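Local coordinates for protein mandelate racemase/muconate lactonizing enzyme/Enolase superfamily (Rhodobacter sphaeroides, PDB 2HZG) that belongs to the enolase superfamily, pairing an alpha+beta capping domain with a TIM-barrel-type domain that carries a metal site, at residues C44-F55 against L96-I106. Numbering follows the deposited sequence. Where two conformers were deposited one is given.
Sequences CEAAPLPSIAAF and LLQAPHMLSGI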
loop_
_atom_site.group_PDB
_atom_site.type_symbol
_atom_site.label_atom_id
_atom_site.label_comp_id
_atom_site.label_asym_id
_atom_site.label_seq_id
_atom_site.Cartn_x
_atom_site.Cartn_y
_atom_site.Cartn_z
ATOM N N CYS A 44 10.397 9.963 -7.276
ATOM C CA CYS A 44 9.441 9.206 -6.460
ATOM C C CYS A 44 9.077 10.053 -5.246
ATOM O O CYS A 44 9.963 10.542 -4.542
ATOM C CB CYS A 44 10.071 7.899 -5.959
ATOM S SG CYS A 44 10.721 6.829 -7.239
ATOM N N GLU A 45 7.787 10.235 -5.000
ATOM C CA GLU A 45 7.372 10.929 -3.783
ATOM C C GLU A 45 7.126 9.862 -2.716
ATOM O O GLU A 45 6.000 9.425 -2.480
ATOM C CB GLU A 45 6.140 11.831 -4.017
ATOM C CG GLU A 45 5.671 12.590 -2.761
ATOM C CD GLU A 45 6.787 13.342 -1.993
ATOM O OE1 GLU A 45 7.818 13.724 -2.592
ATOM O OE2 GLU A 45 6.615 13.565 -0.766
ATOM N N ALA A 46 8.208 9.430 -2.085
ATOM C CA ALA A 46 8.192 8.177 -1.365
ATOM C C ALA A 46 9.391 8.173 -0.459
ATOM O O ALA A 46 10.326 8.963 -0.659
ATOM C CB ALA A 46 8.312 7.019 -2.353
ATOM N N ALA A 47 9.400 7.227 0.474
ATOM C CA ALA A 47 10.557 6.984 1.330
ATOM C C ALA A 47 11.672 6.424 0.451
ATOM O O ALA A 47 11.508 5.368 -0.156
ATOM C CB ALA A 47 10.182 6.008 2.467
ATOM N N PRO A 48 12.786 7.163 0.324
ATOM C CA PRO A 48 13.833 6.737 -0.605
ATOM C C PRO A 48 14.465 5.378 -0.358
ATOM O O PRO A 48 14.613 4.642 -1.310
ATOM C CB PRO A 48 14.870 7.869 -0.515
ATOM C CG PRO A 48 14.057 9.079 -0.131
ATOM C CD PRO A 48 13.110 8.487 0.910
ATOM N N LEU A 49 14.852 5.047 0.881
ATOM C CA LEU A 49 15.528 3.780 1.086
ATOM C C LEU A 49 14.626 2.551 0.850
ATOM O O LEU A 49 15.057 1.612 0.199
ATOM C CB LEU A 49 16.254 3.709 2.439
ATOM C CG LEU A 49 16.993 2.406 2.766
ATOM C CD1 LEU A 49 18.250 2.269 1.902
ATOM C CD2 LEU A 49 17.375 2.376 4.245
ATOM N N PRO A 50 13.397 2.537 1.405
ATOM C CA PRO A 50 12.473 1.436 1.078
ATOM C C PRO A 50 12.206 1.323 -0.412
ATOM O O PRO A 50 12.076 0.209 -0.925
ATOM C CB PRO A 50 11.191 1.828 1.823
ATOM C CG PRO A 50 11.677 2.611 2.997
ATOM C CD PRO A 50 12.805 3.452 2.394
ATOM N N SER A 51 12.124 2.462 -1.111
ATOM C CA SER A 51 11.956 2.454 -2.562
ATOM C C SER A 51 13.173 1.862 -3.266
ATOM O O SER A 51 13.012 1.003 -4.131
ATOM C CB SER A 51 11.652 3.859 -3.102
ATOM O OG SER A 51 10.470 4.353 -2.511
ATOM N N ILE A 52 14.378 2.311 -2.901
ATOM C CA ILE A 52 15.602 1.714 -3.458
ATOM C C ILE A 52 15.627 0.201 -3.181
ATOM O O ILE A 52 15.953 -0.588 -4.066
ATOM C CB ILE A 52 16.905 2.362 -2.884
ATOM C CG1 ILE A 52 17.083 3.807 -3.392
ATOM C CG2 ILE A 52 18.131 1.500 -3.233
ATOM C CD1 ILE A 52 18.053 4.660 -2.500
ATOM N N ALA A 53 15.286 -0.195 -1.946
ATOM C CA ALA A 53 15.189 -1.621 -1.599
ATOM C C ALA A 53 14.209 -2.389 -2.493
ATOM O O ALA A 53 14.532 -3.492 -2.940
ATOM C CB ALA A 53 14.867 -1.813 -0.115
ATOM N N ALA A 54 13.044 -1.802 -2.783
ATOM C CA ALA A 54 12.086 -2.371 -3.739
ATOM C C ALA A 54 12.694 -2.548 -5.138
ATOM O O ALA A 54 12.376 -3.498 -5.845
ATOM C CB ALA A 54 10.760 -1.519 -3.804
ATOM N N PHE A 55 13.567 -1.628 -5.537
ATOM C CA PHE A 55 14.255 -1.737 -6.839
ATOM C C PHE A 55 15.257 -2.894 -6.961
ATOM O O PHE A 55 15.343 -3.525 -8.021
ATOM C CB PHE A 55 14.952 -0.418 -7.235
ATOM C CG PHE A 55 15.261 -0.340 -8.694
ATOM C CD1 PHE A 55 14.232 -0.279 -9.626
ATOM C CD2 PHE A 55 16.578 -0.397 -9.147
ATOM C CE1 PHE A 55 14.504 -0.251 -10.986
ATOM C CE2 PHE A 55 16.860 -0.361 -10.524
ATOM C CZ PHE A 55 15.829 -0.294 -11.431
ATOM N N LEU A 96 5.120 -6.984 -3.465
ATOM C CA LEU A 96 6.093 -6.040 -2.949
ATOM C C LEU A 96 5.341 -4.724 -2.763
ATOM O O LEU A 96 5.145 -3.956 -3.717
ATOM C CB LEU A 96 7.285 -5.944 -3.919
ATOM C CG LEU A 96 8.362 -4.856 -3.819
ATOM C CD1 LEU A 96 8.595 -4.369 -2.393
ATOM C CD2 LEU A 96 9.659 -5.303 -4.499
ATOM N N LEU A 97 4.878 -4.487 -1.534
ATOM C CA LEU A 97 3.950 -3.374 -1.269
ATOM C C LEU A 97 4.499 -2.010 -1.719
ATOM O O LEU A 97 3.760 -1.202 -2.280
ATOM C CB LEU A 97 3.536 -3.354 0.217
ATOM C CG LEU A 97 2.536 -2.280 0.703
ATOM C CD1 LEU A 97 1.284 -2.235 -0.157
ATOM C CD2 LEU A 97 2.188 -2.495 2.225
ATOM N N GLN A 98 5.788 -1.782 -1.493
ATOM C CA GLN A 98 6.458 -0.522 -1.861
ATOM C C GLN A 98 6.511 -0.266 -3.378
ATOM O O GLN A 98 6.737 0.881 -3.797
ATOM C CB GLN A 98 7.896 -0.503 -1.307
ATOM C CG GLN A 98 8.633 0.853 -1.400
ATOM C CD GLN A 98 8.109 1.901 -0.414
ATOM O OE1 GLN A 98 7.433 1.569 0.550
ATOM N NE2 GLN A 98 8.436 3.167 -0.648
ATOM N N ALA A 99 6.291 -1.305 -4.194
ATOM C CA ALA A 99 6.564 -1.200 -5.643
ATOM C C ALA A 99 6.014 0.060 -6.377
ATOM O O ALA A 99 6.756 0.683 -7.126
ATOM C CB ALA A 99 6.178 -2.478 -6.387
ATOM N N PRO A 100 4.726 0.424 -6.181
ATOM C CA PRO A 100 4.162 1.549 -6.938
ATOM C C PRO A 100 4.930 2.864 -6.732
ATOM O O PRO A 100 4.988 3.677 -7.644
ATOM C CB PRO A 100 2.755 1.703 -6.348
ATOM C CG PRO A 100 2.450 0.430 -5.726
ATOM C CD PRO A 100 3.719 -0.191 -5.297
ATOM N N HIS A 101 5.498 3.059 -5.539
ATOM C CA HIS A 101 6.223 4.294 -5.223
ATOM C C HIS A 101 7.549 4.341 -5.971
ATOM O O HIS A 101 7.924 5.386 -6.515
ATOM C CB HIS A 101 6.430 4.396 -3.709
ATOM C CG HIS A 101 5.260 4.996 -2.993
ATOM N ND1 HIS A 101 5.330 5.443 -1.688
ATOM C CD2 HIS A 101 3.999 5.248 -3.409
ATOM C CE1 HIS A 101 4.157 5.938 -1.333
ATOM N NE2 HIS A 101 3.335 5.840 -2.363
ATOM N N MET A 102 8.237 3.200 -6.019
ATOM C CA MET A 102 9.451 3.044 -6.822
ATOM C C MET A 102 9.120 3.185 -8.315
ATOM O O MET A 102 9.792 3.925 -9.041
ATOM C CB MET A 102 10.132 1.691 -6.528
ATOM C CG MET A 102 11.527 1.528 -7.208
ATOM S SD MET A 102 12.744 2.780 -6.703
ATOM C CE MET A 102 12.830 3.832 -8.135
ATOM N N LEU A 103 8.065 2.511 -8.761
ATOM C CA LEU A 103 7.614 2.626 -10.149
ATOM C C LEU A 103 7.297 4.065 -10.603
ATOM O O LEU A 103 7.585 4.434 -11.735
ATOM C CB LEU A 103 6.389 1.755 -10.391
ATOM C CG LEU A 103 5.724 1.819 -11.779
ATOM C CD1 LEU A 103 6.699 1.383 -12.923
ATOM C CD2 LEU A 103 4.492 0.946 -11.773
ATOM N N SER A 104 6.663 4.854 -9.736
ATOM C CA SER A 104 6.265 6.216 -10.087
ATOM C C SER A 104 7.388 7.024 -10.763
ATOM O O SER A 104 7.188 7.596 -11.845
ATOM C CB SER A 104 5.751 6.969 -8.848
ATOM O OG SER A 104 4.527 6.406 -8.373
ATOM N N GLY A 105 8.541 7.094 -10.097
ATOM C CA GLY A 105 9.692 7.862 -10.584
ATOM C C GLY A 105 10.256 7.285 -11.881
ATOM O O GLY A 105 10.651 8.030 -12.770
ATOM N N ILE A 106 10.273 5.951 -11.978
ATOM C CA ILE A 106 10.745 5.252 -13.184
ATOM C C ILE A 106 9.845 5.558 -14.363
ATOM O O ILE A 106 10.322 5.927 -15.420
ATOM C CB ILE A 106 10.809 3.719 -12.966
ATOM C CG1 ILE A 106 11.910 3.387 -11.957
ATOM C CG2 ILE A 106 11.008 2.937 -14.324
ATOM C CD1 ILE A 106 11.772 2.034 -11.321
HETATM O O HOH W 1 6.893 5.516 0.558
#
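In Gln98, CG lies anti to the backbone N (chi1 -170°) and the chain bends at the next bond, which lays the amide against Pro50 and Ser51. Ser51 OG lies anti to its carbonyl carbon (chi1 -59°), which turns it back to Ala47 O, one turn earlier. Gln98 NE2 donates to Ser51 OG at 3.0 Å, with the oxygen close to the amide plane. Ser51 OG in turn donates to Ala47 O (2.8 Å), coming from above the carbonyl plane. Ala47 is the N-cap residue of helix 48-56, and its carbonyl also takes the helical bond from Ser51 N. Gln98 CB packs on Ala54 CB, and CG touches Pro50 O. The amide oxygen OE1 accepts a bond from the backbone N of Gln98 of the second subunit, so both ends of the amide are held and its rotation is fixed.

One water joins both segments. It accepts from Ala47 N and Gln98 NE2, and lies 2.7 Å from His101 ND1 at the edge of the imidazole, in its plane. Glu45 O lies over one face of that ring, offset toward its rim, and Ala46 CB touches ND1 at 3.4 Å.

Met102 is the knob of the contact. Bent at two bonds, it fits among Ser51, Ile52, Ala54 and Phe55, with SD 3.1 Å from Ser51 O. Its sulfur makes an oblique Met-aromatic contact with the Phe55 ring. Its methyl CE meets Cys44 SG, and Ile106 CD1 reaches Phe55 CE1 at 3.6 Å. Leu10 and Val31 of the three-stranded sheet also touch Met102.

The axes of 48-55 and 99-106 cross almost at right angles (-87°), 8.5 Å apart at their closest. This is a near-perpendicular helix pair with one knob-into-hole contact, beside an antiparallel sheet in the N-terminal capping domain of the enolase superfamily.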